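Side-chain contacts in packaging protein UL32 (Human herpesvirus 8 type M, PDB 6XF9), which forms a pentameric ring required for packaging viral DNA and probably acts in bringing newly made capsids to nuclear replication compartments: residues 50-55 against 134-139; 90-95 against 278-283; 72-77 against 104-109; 3-8 against 79-84; 395-400 against 404-409. One frame throughout, in Å; residues are numbered along the deposited sequence.

Contact 1: 50-55 against 134-139. With ZN (zinc ion), chain O.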
# COMPACT_ATOMS: atom_id res chain seq x y z
N SER D 50 -18.74 32.06 3.98
CA SER D 50 -18.99 33.49 4.10
C SER D 50 -19.60 34.06 2.81
O SER D 50 -19.35 33.56 1.71
CB SER D 50 -17.71 34.23 4.45
OG SER D 50 -16.64 33.77 3.67
N PRO D 51 -20.41 35.11 2.93
CA PRO D 51 -21.06 35.68 1.74
C PRO D 51 -20.08 36.31 0.77
O PRO D 51 -18.94 36.63 1.09
CB PRO D 51 -21.99 36.75 2.33
CG PRO D 51 -21.37 37.10 3.61
CD PRO D 51 -20.81 35.82 4.15
N CYS D 52 -20.55 36.48 -0.47
CA CYS D 52 -19.83 37.25 -1.46
C CYS D 52 -20.13 38.73 -1.26
O CYS D 52 -21.27 39.16 -1.46
CB CYS D 52 -20.22 36.82 -2.85
SG CYS D 52 -19.39 37.87 -4.04
N ARG D 53 -19.13 39.51 -0.89
CA ARG D 53 -19.39 40.91 -0.56
C ARG D 53 -19.93 41.68 -1.75
O ARG D 53 -20.80 42.55 -1.59
CB ARG D 53 -18.12 41.55 -0.02
CG ARG D 53 -17.82 41.11 1.41
CD ARG D 53 -16.46 41.61 1.83
NE ARG D 53 -16.50 42.95 2.38
CZ ARG D 53 -16.83 43.23 3.63
NH1 ARG D 53 -17.17 42.26 4.47
NH2 ARG D 53 -16.82 44.49 4.04
N VAL D 54 -19.47 41.37 -2.97
CA VAL D 54 -19.96 42.09 -4.15
C VAL D 54 -21.39 41.68 -4.45
O VAL D 54 -22.22 42.51 -4.83
CB VAL D 54 -19.04 41.86 -5.35
CG1 VAL D 54 -19.66 42.44 -6.60
CG2 VAL D 54 -17.72 42.53 -5.11
N CYS D 55 -21.71 40.39 -4.34
CA CYS D 55 -23.11 40.00 -4.51
C CYS D 55 -23.99 40.70 -3.48
O CYS D 55 -25.12 41.09 -3.78
CB CYS D 55 -23.26 38.48 -4.36
SG CYS D 55 -22.73 37.46 -5.78
N GLN D 134 -14.76 32.77 -8.88
CA GLN D 134 -16.03 32.07 -8.77
C GLN D 134 -17.02 32.41 -9.87
O GLN D 134 -17.90 31.58 -10.17
CB GLN D 134 -16.69 32.36 -7.41
CG GLN D 134 -15.76 32.31 -6.19
CD GLN D 134 -15.30 30.91 -5.81
OE1 GLN D 134 -15.26 29.99 -6.63
NE2 GLN D 134 -14.93 30.74 -4.54
N LYS D 135 -16.88 33.59 -10.50
CA LYS D 135 -17.77 34.02 -11.60
C LYS D 135 -19.26 34.01 -11.25
O LYS D 135 -20.05 33.31 -11.89
CB LYS D 135 -17.52 33.18 -12.85
CG LYS D 135 -16.11 33.28 -13.40
CD LYS D 135 -15.95 32.46 -14.67
CE LYS D 135 -14.53 32.56 -15.21
NZ LYS D 135 -13.52 32.06 -14.24
N CYS D 136 -19.65 34.77 -10.22
CA CYS D 136 -21.03 34.71 -9.72
C CYS D 136 -22.05 35.06 -10.79
O CYS D 136 -23.22 34.69 -10.65
CB CYS D 136 -21.23 35.65 -8.54
SG CYS D 136 -20.10 35.40 -7.17
N PHE D 137 -21.63 35.74 -11.87
CA PHE D 137 -22.54 36.28 -12.88
C PHE D 137 -22.92 35.28 -13.97
O PHE D 137 -23.88 35.55 -14.70
CB PHE D 137 -21.92 37.50 -13.56
CG PHE D 137 -20.58 37.24 -14.16
CD1 PHE D 137 -20.46 36.59 -15.39
CD2 PHE D 137 -19.42 37.64 -13.50
CE1 PHE D 137 -19.21 36.35 -15.96
CE2 PHE D 137 -18.16 37.39 -14.04
CZ PHE D 137 -18.06 36.75 -15.28
N LYS D 138 -22.20 34.18 -14.11
CA LYS D 138 -22.52 33.19 -15.14
C LYS D 138 -23.92 32.66 -14.90
O LYS D 138 -24.35 32.50 -13.75
CB LYS D 138 -21.51 32.03 -15.11
CG LYS D 138 -20.20 32.30 -15.85
CD LYS D 138 -19.23 31.15 -15.64
CE LYS D 138 -19.63 29.94 -16.48
NZ LYS D 138 -18.62 28.85 -16.51
N THR D 139 -24.68 32.46 -15.97
CA THR D 139 -26.00 31.85 -15.81
C THR D 139 -25.81 30.34 -15.73
O THR D 139 -25.32 29.73 -16.68
CB THR D 139 -26.94 32.23 -16.95
OG1 THR D 139 -26.50 31.57 -18.12
CG2 THR D 139 -26.86 33.74 -17.19
ZN ZN O . -20.48 37.31 -5.98

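Contact 2: 90-95 against 278-283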
# COMPACT_ATOMS: atom_id res chain seq x y z
N THR D 90 -4.31 43.67 -13.44
CA THR D 90 -4.96 44.65 -14.30
C THR D 90 -6.45 44.39 -14.46
O THR D 90 -7.25 45.33 -14.47
CB THR D 90 -4.31 44.69 -15.69
OG1 THR D 90 -2.93 45.04 -15.57
CG2 THR D 90 -5.01 45.72 -16.57
N SER D 91 -6.84 43.12 -14.58
CA SER D 91 -8.26 42.81 -14.73
C SER D 91 -9.02 43.11 -13.45
O SER D 91 -10.21 43.44 -13.52
CB SER D 91 -8.47 41.36 -15.14
OG SER D 91 -7.65 41.01 -16.24
N THR D 92 -8.38 42.98 -12.29
CA THR D 92 -9.04 43.35 -11.04
C THR D 92 -9.16 44.86 -10.90
O THR D 92 -10.21 45.37 -10.49
CB THR D 92 -8.26 42.77 -9.86
OG1 THR D 92 -8.16 41.35 -10.04
CG2 THR D 92 -8.94 43.09 -8.52
N MET D 93 -8.10 45.58 -11.27
CA MET D 93 -8.12 47.04 -11.28
C MET D 93 -9.24 47.56 -12.18
O MET D 93 -10.04 48.41 -11.77
CB MET D 93 -6.76 47.55 -11.74
CG MET D 93 -6.49 49.05 -11.66
SD MET D 93 -6.64 49.78 -10.01
CE MET D 93 -5.67 51.25 -10.30
N ALA D 94 -9.30 47.05 -13.42
CA ALA D 94 -10.32 47.48 -14.39
C ALA D 94 -11.73 47.17 -13.90
O ALA D 94 -12.64 47.98 -14.08
CB ALA D 94 -10.07 46.82 -15.73
N ALA D 95 -11.95 45.98 -13.36
CA ALA D 95 -13.26 45.69 -12.79
C ALA D 95 -13.56 46.60 -11.60
O ALA D 95 -14.72 46.95 -11.37
CB ALA D 95 -13.34 44.22 -12.39
N CYS D 278 -0.37 43.28 -4.38
CA CYS D 278 -0.46 41.88 -4.79
C CYS D 278 -1.69 41.18 -4.24
O CYS D 278 -2.01 40.09 -4.72
CB CYS D 278 0.80 41.12 -4.35
SG CYS D 278 1.12 41.15 -2.57
N LEU D 279 -2.40 41.78 -3.28
CA LEU D 279 -3.64 41.21 -2.79
C LEU D 279 -4.78 41.41 -3.77
O LEU D 279 -5.93 41.11 -3.43
CB LEU D 279 -4.00 41.79 -1.42
CG LEU D 279 -3.00 41.46 -0.32
CD1 LEU D 279 -3.37 42.12 1.00
CD2 LEU D 279 -2.90 39.95 -0.14
N MET D 280 -4.49 41.95 -4.96
CA MET D 280 -5.43 42.00 -6.07
C MET D 280 -5.10 41.02 -7.18
O MET D 280 -5.82 40.97 -8.18
CB MET D 280 -5.49 43.41 -6.66
CG MET D 280 -6.25 44.39 -5.83
SD MET D 280 -5.91 46.03 -6.45
CE MET D 280 -6.94 46.10 -7.91
N HIS D 281 -4.06 40.24 -7.03
CA HIS D 281 -3.50 39.25 -7.93
C HIS D 281 -3.87 37.86 -7.44
O HIS D 281 -4.10 37.66 -6.24
CB HIS D 281 -1.97 39.38 -7.97
CG HIS D 281 -1.34 38.67 -9.11
ND1 HIS D 281 -1.11 37.31 -9.10
CD2 HIS D 281 -0.87 39.12 -10.30
CE1 HIS D 281 -0.56 36.95 -10.25
NE2 HIS D 281 -0.40 38.03 -11.00
N PRO D 282 -3.98 36.85 -8.31
CA PRO D 282 -4.40 35.51 -7.84
C PRO D 282 -3.48 34.86 -6.80
O PRO D 282 -3.97 34.05 -6.00
CB PRO D 282 -4.45 34.69 -9.14
CG PRO D 282 -3.94 35.63 -10.26
CD PRO D 282 -4.19 37.00 -9.76
N THR D 283 -2.18 35.14 -6.80
CA THR D 283 -1.28 34.44 -5.89
C THR D 283 -1.08 35.15 -4.54
O THR D 283 -0.40 34.61 -3.66
CB THR D 283 0.07 34.23 -6.56
OG1 THR D 283 0.72 35.50 -6.65
CG2 THR D 283 -0.12 33.70 -7.97

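Contact 3: 72-77 against 104-109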
# COMPACT_ATOMS: atom_id res chain seq x y z
N PHE D 72 -28.82 47.26 -15.21
CA PHE D 72 -28.64 45.84 -15.42
C PHE D 72 -27.84 45.57 -16.69
O PHE D 72 -27.18 44.54 -16.79
CB PHE D 72 -29.99 45.16 -15.54
CG PHE D 72 -30.82 45.22 -14.30
CD1 PHE D 72 -30.58 44.34 -13.26
CD2 PHE D 72 -31.84 46.16 -14.18
CE1 PHE D 72 -31.36 44.38 -12.11
CE2 PHE D 72 -32.63 46.21 -13.03
CZ PHE D 72 -32.39 45.32 -11.99
N GLU D 73 -27.92 46.48 -17.66
CA GLU D 73 -27.16 46.31 -18.89
C GLU D 73 -25.73 46.80 -18.75
O GLU D 73 -24.84 46.29 -19.44
CB GLU D 73 -27.81 47.05 -20.05
CG GLU D 73 -29.14 46.50 -20.50
CD GLU D 73 -29.75 47.37 -21.59
OE1 GLU D 73 -30.53 46.82 -22.41
OE2 GLU D 73 -29.41 48.58 -21.67
N ASP D 74 -25.46 47.79 -17.90
CA ASP D 74 -24.07 48.19 -17.76
C ASP D 74 -23.30 47.20 -16.90
O ASP D 74 -22.13 46.91 -17.17
CB ASP D 74 -23.95 49.61 -17.18
CG ASP D 74 -24.47 50.68 -18.12
OD1 ASP D 74 -24.09 50.68 -19.32
OD2 ASP D 74 -25.23 51.54 -17.63
N TYR D 75 -23.94 46.69 -15.85
CA TYR D 75 -23.31 45.64 -15.05
C TYR D 75 -23.08 44.40 -15.90
O TYR D 75 -22.03 43.77 -15.80
CB TYR D 75 -24.16 45.34 -13.82
CG TYR D 75 -23.73 44.13 -13.03
CD1 TYR D 75 -22.49 44.06 -12.39
CD2 TYR D 75 -24.59 43.05 -12.89
CE1 TYR D 75 -22.11 42.92 -11.66
CE2 TYR D 75 -24.23 41.93 -12.17
CZ TYR D 75 -23.00 41.85 -11.56
OH TYR D 75 -22.69 40.69 -10.84
N ALA D 76 -24.04 44.05 -16.76
CA ALA D 76 -23.87 42.89 -17.63
C ALA D 76 -22.76 43.08 -18.65
O ALA D 76 -22.21 42.09 -19.14
CB ALA D 76 -25.18 42.55 -18.33
N CYS D 77 -22.44 44.32 -19.03
CA CYS D 77 -21.28 44.51 -19.92
C CYS D 77 -19.99 44.25 -19.18
O CYS D 77 -19.08 43.61 -19.72
CB CYS D 77 -21.26 45.92 -20.49
SG CYS D 77 -22.32 46.08 -21.85
N HIS D 104 -21.59 55.34 -9.80
CA HIS D 104 -21.82 56.77 -9.94
C HIS D 104 -22.89 57.10 -10.98
O HIS D 104 -23.57 58.12 -10.86
CB HIS D 104 -20.50 57.44 -10.26
CG HIS D 104 -19.60 57.52 -9.08
ND1 HIS D 104 -18.24 57.30 -9.16
CD2 HIS D 104 -19.87 57.75 -7.77
CE1 HIS D 104 -17.71 57.42 -7.95
NE2 HIS D 104 -18.67 57.69 -7.09
N LEU D 105 -23.03 56.26 -12.02
CA LEU D 105 -24.06 56.50 -13.03
C LEU D 105 -25.44 56.19 -12.49
O LEU D 105 -26.39 56.94 -12.74
CB LEU D 105 -23.81 55.65 -14.27
CG LEU D 105 -22.89 56.06 -15.41
CD1 LEU D 105 -21.57 56.57 -14.93
CD2 LEU D 105 -22.69 54.84 -16.25
N HIS D 106 -25.59 55.07 -11.78
CA HIS D 106 -26.92 54.55 -11.48
C HIS D 106 -27.31 54.59 -10.01
O HIS D 106 -28.49 54.36 -9.71
CB HIS D 106 -27.04 53.11 -11.99
CG HIS D 106 -26.74 52.96 -13.44
ND1 HIS D 106 -27.72 52.83 -14.39
CD2 HIS D 106 -25.56 52.92 -14.11
CE1 HIS D 106 -27.16 52.70 -15.59
NE2 HIS D 106 -25.85 52.75 -15.44
N PHE D 107 -26.34 54.81 -9.13
CA PHE D 107 -26.58 54.94 -7.70
C PHE D 107 -25.69 56.03 -7.12
O PHE D 107 -24.78 55.74 -6.34
CB PHE D 107 -26.33 53.61 -6.99
CG PHE D 107 -27.33 52.54 -7.32
CD1 PHE D 107 -27.13 51.69 -8.40
CD2 PHE D 107 -28.47 52.38 -6.55
CE1 PHE D 107 -28.05 50.71 -8.71
CE2 PHE D 107 -29.40 51.40 -6.86
CZ PHE D 107 -29.18 50.56 -7.93
N PRO D 108 -25.93 57.30 -7.49
CA PRO D 108 -25.05 58.34 -6.93
C PRO D 108 -25.48 58.86 -5.56
O PRO D 108 -24.65 59.49 -4.89
CB PRO D 108 -25.08 59.45 -7.99
CG PRO D 108 -26.38 59.27 -8.66
CD PRO D 108 -26.74 57.81 -8.61
N GLU D 109 -26.73 58.68 -5.13
CA GLU D 109 -27.13 59.19 -3.81
C GLU D 109 -26.97 58.22 -2.65
O GLU D 109 -27.08 58.66 -1.49
CB GLU D 109 -28.58 59.70 -3.84
CG GLU D 109 -28.77 60.95 -4.70
CD GLU D 109 -28.93 60.63 -6.18
OE1 GLU D 109 -28.98 59.42 -6.53
OE2 GLU D 109 -29.00 61.60 -6.98

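Contact 4: 3-8 against 79-84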
# COMPACT_ATOMS: atom_id res chain seq x y z
N VAL D 3 -18.87 51.56 -21.52
CA VAL D 3 -17.95 50.55 -22.05
C VAL D 3 -16.85 50.30 -21.03
O VAL D 3 -16.19 51.26 -20.59
CB VAL D 3 -17.36 51.01 -23.39
CG1 VAL D 3 -16.13 50.20 -23.72
CG2 VAL D 3 -18.36 50.87 -24.49
N PRO D 4 -16.60 49.05 -20.64
CA PRO D 4 -15.55 48.74 -19.67
C PRO D 4 -14.15 48.79 -20.28
O PRO D 4 -13.98 48.93 -21.50
CB PRO D 4 -15.90 47.32 -19.22
CG PRO D 4 -17.38 47.23 -19.42
CD PRO D 4 -17.61 47.97 -20.71
N TRP D 5 -13.15 48.63 -19.41
CA TRP D 5 -11.74 48.59 -19.81
C TRP D 5 -11.28 49.90 -20.43
O TRP D 5 -10.58 49.92 -21.44
CB TRP D 5 -11.46 47.43 -20.77
CG TRP D 5 -10.66 46.37 -20.13
CD1 TRP D 5 -9.34 46.09 -20.37
CD2 TRP D 5 -11.10 45.43 -19.14
NE1 TRP D 5 -8.94 45.04 -19.57
CE2 TRP D 5 -10.00 44.62 -18.81
CE3 TRP D 5 -12.34 45.20 -18.51
CZ2 TRP D 5 -10.08 43.58 -17.87
CZ3 TRP D 5 -12.42 44.18 -17.56
CH2 TRP D 5 -11.29 43.38 -17.26
N GLN D 6 -11.63 51.00 -19.79
CA GLN D 6 -11.25 52.30 -20.32
C GLN D 6 -10.31 53.00 -19.37
O GLN D 6 -10.68 53.27 -18.22
CB GLN D 6 -12.47 53.18 -20.59
CG GLN D 6 -13.32 52.57 -21.65
CD GLN D 6 -14.06 53.59 -22.47
OE1 GLN D 6 -13.50 54.12 -23.44
NE2 GLN D 6 -15.32 53.86 -22.11
N LEU D 7 -9.11 53.29 -19.86
CA LEU D 7 -8.15 54.01 -19.03
C LEU D 7 -8.79 55.23 -18.36
O LEU D 7 -8.63 55.43 -17.15
CB LEU D 7 -6.97 54.41 -19.91
CG LEU D 7 -5.78 55.12 -19.30
CD1 LEU D 7 -5.44 54.54 -17.94
CD2 LEU D 7 -4.61 54.97 -20.28
N GLY D 8 -9.61 55.98 -19.11
CA GLY D 8 -10.29 57.12 -18.53
C GLY D 8 -11.12 56.77 -17.31
O GLY D 8 -11.17 57.54 -16.35
N CYS D 79 -19.59 42.29 -16.65
CA CYS D 79 -19.50 40.84 -16.54
C CYS D 79 -19.00 40.21 -17.83
O CYS D 79 -18.08 39.39 -17.81
CB CYS D 79 -20.85 40.28 -16.12
SG CYS D 79 -21.29 40.78 -14.44
N PHE D 80 -19.55 40.59 -18.98
CA PHE D 80 -19.10 39.99 -20.23
C PHE D 80 -17.60 40.20 -20.43
O PHE D 80 -16.90 39.30 -20.90
CB PHE D 80 -19.88 40.57 -21.40
CG PHE D 80 -19.58 39.93 -22.72
CD1 PHE D 80 -20.21 38.75 -23.09
CD2 PHE D 80 -18.72 40.51 -23.60
CE1 PHE D 80 -19.94 38.16 -24.32
CE2 PHE D 80 -18.45 39.93 -24.83
CZ PHE D 80 -19.06 38.75 -25.19
N PHE D 81 -17.10 41.39 -20.10
CA PHE D 81 -15.68 41.67 -20.28
C PHE D 81 -14.83 40.81 -19.38
O PHE D 81 -13.81 40.26 -19.80
CB PHE D 81 -15.41 43.16 -20.00
CG PHE D 81 -15.53 44.03 -21.22
CD1 PHE D 81 -16.69 44.04 -21.98
CD2 PHE D 81 -14.49 44.89 -21.57
CE1 PHE D 81 -16.80 44.85 -23.10
CE2 PHE D 81 -14.61 45.71 -22.68
CZ PHE D 81 -15.77 45.68 -23.44
N CYS D 82 -15.24 40.66 -18.12
CA CYS D 82 -14.49 39.83 -17.19
C CYS D 82 -14.41 38.39 -17.68
O CYS D 82 -13.35 37.77 -17.64
CB CYS D 82 -15.15 39.89 -15.82
SG CYS D 82 -15.00 41.49 -15.00
N LEU D 83 -15.53 37.87 -18.17
CA LEU D 83 -15.59 36.52 -18.71
C LEU D 83 -14.55 36.30 -19.81
O LEU D 83 -14.07 35.18 -20.00
CB LEU D 83 -17.00 36.28 -19.25
CG LEU D 83 -17.37 34.89 -19.73
CD1 LEU D 83 -17.10 33.93 -18.60
CD2 LEU D 83 -18.84 34.86 -20.14
N TYR D 84 -14.20 37.37 -20.53
CA TYR D 84 -13.24 37.30 -21.63
C TYR D 84 -11.94 38.02 -21.28
O TYR D 84 -11.20 38.45 -22.16
CB TYR D 84 -13.86 37.87 -22.91
CG TYR D 84 -14.86 36.91 -23.48
CD1 TYR D 84 -16.15 36.90 -23.04
CD2 TYR D 84 -14.49 35.98 -24.43
CE1 TYR D 84 -17.06 35.98 -23.55
CE2 TYR D 84 -15.39 35.08 -24.93
CZ TYR D 84 -16.66 35.08 -24.49
OH TYR D 84 -17.57 34.19 -24.98

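Contact 5: 395-400 against 404-409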
# COMPACT_ATOMS: atom_id res chain seq x y z
N LYS D 395 -25.77 47.52 -28.76
CA LYS D 395 -27.08 47.53 -28.12
C LYS D 395 -27.68 46.13 -28.10
O LYS D 395 -28.33 45.74 -27.13
CB LYS D 395 -28.01 48.51 -28.82
N LYS D 396 -27.44 45.35 -29.16
CA LYS D 396 -27.94 43.98 -29.16
C LYS D 396 -27.16 43.12 -28.18
O LYS D 396 -27.75 42.30 -27.46
CB LYS D 396 -27.85 43.38 -30.57
CG LYS D 396 -28.80 43.98 -31.60
CD LYS D 396 -28.72 43.22 -32.94
CE LYS D 396 -27.67 43.83 -33.89
NZ LYS D 396 -28.24 44.92 -34.80
N LEU D 397 -25.84 43.33 -28.10
CA LEU D 397 -25.02 42.62 -27.13
C LEU D 397 -25.56 42.82 -25.73
O LEU D 397 -25.88 41.86 -25.03
CB LEU D 397 -23.59 43.14 -27.19
CG LEU D 397 -22.42 42.36 -26.55
CD1 LEU D 397 -22.11 41.10 -27.36
CD2 LEU D 397 -21.17 43.22 -26.37
N ARG D 398 -25.70 44.08 -25.32
CA ARG D 398 -26.14 44.39 -23.96
C ARG D 398 -27.48 43.76 -23.65
O ARG D 398 -27.71 43.30 -22.53
CB ARG D 398 -26.20 45.89 -23.76
CG ARG D 398 -24.88 46.57 -24.00
CD ARG D 398 -25.01 48.08 -23.91
NE ARG D 398 -25.99 48.54 -22.92
CZ ARG D 398 -25.77 49.54 -22.07
NH1 ARG D 398 -24.59 50.16 -22.05
NH2 ARG D 398 -26.72 49.90 -21.21
N ALA D 399 -28.42 43.82 -24.60
CA ALA D 399 -29.72 43.20 -24.39
C ALA D 399 -29.56 41.71 -24.16
O ALA D 399 -30.21 41.13 -23.28
CB ALA D 399 -30.61 43.46 -25.60
N SER D 400 -28.69 41.07 -24.93
CA SER D 400 -28.49 39.64 -24.79
C SER D 400 -27.85 39.33 -23.45
O SER D 400 -28.33 38.47 -22.69
CB SER D 400 -27.62 39.14 -25.95
OG SER D 400 -27.57 37.73 -26.03
N GLY D 404 -29.10 37.50 -19.94
CA GLY D 404 -28.33 36.36 -19.50
C GLY D 404 -27.86 35.40 -20.58
O GLY D 404 -27.26 34.37 -20.24
N GLN D 405 -28.07 35.71 -21.87
CA GLN D 405 -27.77 34.71 -22.89
C GLN D 405 -26.28 34.56 -23.17
O GLN D 405 -25.85 33.48 -23.62
CB GLN D 405 -28.49 35.03 -24.20
CG GLN D 405 -29.98 34.96 -24.14
CD GLN D 405 -30.47 33.65 -23.61
OE1 GLN D 405 -29.87 32.60 -23.87
NE2 GLN D 405 -31.55 33.69 -22.84
N LEU D 406 -25.48 35.60 -22.95
CA LEU D 406 -24.08 35.53 -23.32
C LEU D 406 -23.17 35.19 -22.15
O LEU D 406 -21.94 35.17 -22.33
CB LEU D 406 -23.60 36.86 -23.93
CG LEU D 406 -23.90 37.21 -25.38
CD1 LEU D 406 -23.76 38.71 -25.51
CD2 LEU D 406 -22.97 36.54 -26.33
N LEU D 407 -23.73 34.92 -20.97
CA LEU D 407 -22.91 34.73 -19.78
C LEU D 407 -22.94 33.30 -19.28
O LEU D 407 -22.47 33.03 -18.18
CB LEU D 407 -23.36 35.68 -18.67
CG LEU D 407 -23.22 37.15 -19.03
CD1 LEU D 407 -23.58 38.06 -17.87
CD2 LEU D 407 -21.82 37.47 -19.55
N ASP D 408 -23.46 32.40 -20.11
CA ASP D 408 -23.46 30.98 -19.80
C ASP D 408 -22.04 30.38 -19.78
O ASP D 408 -21.73 29.52 -18.95
CB ASP D 408 -24.33 30.22 -20.80
CG ASP D 408 -25.78 30.67 -20.77
OD1 ASP D 408 -26.10 31.58 -19.98
OD2 ASP D 408 -26.59 30.13 -21.55
N ALA D 409 -21.19 30.83 -20.71
CA ALA D 409 -19.85 30.28 -20.87
C ALA D 409 -19.03 31.15 -21.81
O ALA D 409 -19.54 31.68 -22.79
CB ALA D 409 -19.88 28.85 -21.42

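Contact 1: 50-55 against 134-139
A zinc site of three cysteines and one histidine joins the two segments: C52 and C55, a CxxC pair at the start of helix 53-60, meet C136, which lies in the loop after helix 124-133, and H130 of that helix supplies the fourth ligand. The zinc ion is held by C52 SG, C55 SG and C136 SG at 2.3 Å each. Around it C136 SG lies 3.6 Å from C55 SG and 4.0 Å from C52 SG, a spacing suited to thiolates sharing one ion. The two cysteines of the CxxC pair point differently: C52 carries SG opposite its backbone N (chi1 176°), whereas C55 turns SG back beside its own N (chi1 -77°). C136 is the second residue of a type I beta turn from K135 to K138, which faces its CB and SG toward the metal. C52 also caps the helix, its sulfur accepting a nearly straight bond (170°) from C55 N, 3.4 Å from SG. Cysteine suits all three places because its short side chain ends in a polarisable thiolate that binds zinc strongly. Three thiolates and one imidazole would leave the site with a net negative charge, which the C55 N-H bond to C52 SG probably tempers.

Contact 2: 90-95 against 278-283
With chi1 at -56°, T92 sends its two branches different ways across to M280: OG1 stands beside the T92 backbone N and reaches the M280 carbonyl, while CG2, opposite that N, lies against the methionine chain. M280 runs extended through chi2 and then bends at chi3 (77°), which turns CE onto helix 89-106. The result is a contact with a polar part and an apolar part only a few ångströms apart. On the polar side T92 OG1 lies 3.0 Å from M280 O and is also hydrogen-bonded to C88 O, one helical turn earlier. On the apolar side T92 CG2 lies 3.7 Å from M280 CE and 3.9 Å from M280 CB, so the threonine methyl packs against the methionine chain, which passes it at a slant. The same CE sits 3.6 Å from M93 N and 4.1 Å from M93 CB, so this one methyl rests on the backbone where T92 gives way to M93. Threonine suits the place by offering a hydroxyl and a methyl on one short stem; methionine suits its own because a flexible thioether chain can bend to fit the helix surface. M93 takes part through its CB, and the remainder of its chain leads away. The contact is buried near the centre of the chain, where the loop between strands 271-272 and 288-289 is fitted to helix 89-106, with L20 and L21 of helix 14-22 touching M280 and L127 and Q128 of helix 124-133 touching T92.

Contact 3: 72-77 against 104-109
D74 and H106 meet between two consecutive helices of this mainly helical fold: D74 lies on helix 71-83 and H106 in the last turn of helix 89-106. Both CB atoms face the opposite segment, and the side chains cross at about a right angle, with the carboxylate and imidazole planes turned 58° apart. D74 OD2 comes to the edge of the histidine ring, near its plane, rather than over a face. It is 2.6 Å from H106 NE2, a short separation, yet the N-H points off to one side: the angle at the hydrogen is 127°, so the hydrogen bond is weak. Holding CG opposite its carbonyl carbon (chi1 -56°), H106 swings its ring out from the helix end toward the aspartate. The other carboxylate oxygen, D74 OD1, is taken by a salt bridge to R398 of helix 391-402, the stronger polar partner of D74, so the aspartate links three helices. An acid suits this buried position because it can serve an arginine and a histidine with its two oxygens. The negative charge, together with the carbonyl end of helix 89-106, may favour a protonated imidazole, though R398 already offsets part of the charge of D74. The lean of OD2 is plain in the carbon distances: H106 CE1 lies 3.0 Å from D74 OD2, against 3.8 Å for H106 CD2.

Contact 4: 3-8 against 79-84
P4 and F81 are the nearest residues across the contact, 7.1 Å between CA atoms, where the irregular N-terminal segment passes helix 71-83 and W5 takes a left-handed backbone conformation (phi 63°, psi 46°). The proline ring lies over one face of the F81 ring in a CH-pi contact: P4 CB is 4.0 Å from the ring centroid, 23° off the normal. P4 CD reaches across the same ring to F81 CZ at 4.0 Å. Proline suits this place, being compact, rigid and rich in C-H groups that an aromatic face attracts. W5 meets the edge of the F81 ring instead, W5 CE3 lying 3.8 Å from F81 CD2, and the two side chains run antiparallel past one another. The indole is fixed at its polar end by W5 NE1 bonding to A303 O, while D98 OD2 accepts from W5 N. Near the F81 rim, P4 O approaches F81 CE2 to 3.5 Å and has its own partner in K221 NZ. This is proline-aromatic packing in a hydrophobic core, joining the N-terminal end of the chain to helix 71-83 between helices 89-106 and 382-386.

Contact 5: 395-400 against 404-409
G404 and Q405 close helix 391-402 against S400 in a Schellman motif. G404 leaves the helix with positive phi (82°), a conformation that glycine tolerates readily because it has no CB. Q405 follows and gives the bond back into the last turn: Q405 N donates to S400 O over 2.9 Å, with an N-H angle of 156°. Beside that bond Q405 CB packs 3.4 Å from S400 OG, while the amide end of the glutamine leads away, as suits a polar residue at the surface. S400 holds OG opposite its backbone N (chi1 -169°), and this turns the hydroxyl toward the loop. L406 comes next and points its side chain back at the helix, with its CG 3.8 Å from S400 OG. It also meets L397, the two leucines crossing at about a right angle. Branched apolar chains suit this seam, since L208 and F213 of helix 207-213 cover L397, and F80 touches L406. L407 then turns to C79 and L83 of helix 71-83, and its backbone bonds to T139. The leucine pair is packed closely: L406 CD1 presses on L397 CD1 at only 3.4 Å, tighter than usual for two methyls.

How the contacts relate
The five contacts gather round helices 71-83 and 89-106. Contacts 3 and 4, with centres 14 Å apart, both use helix 71-83; contacts 2 and 3, with centres 21 Å apart, share the helix that follows it. Contact 2 is the most central; contacts 3 and 5 lie farther out. Along the chain contact 3 is nested within the loop closed by contact 1, contact 4 crosses contact 1, and contact 5 follows all the others. Contact 5 nevertheless touches contacts 1, 3 and 4, so the late helix 391-402 and its loop pack onto the early helices. Contact 1, through F137, touches contacts 3 and 4, tying its zinc site to the helical core of the subunit.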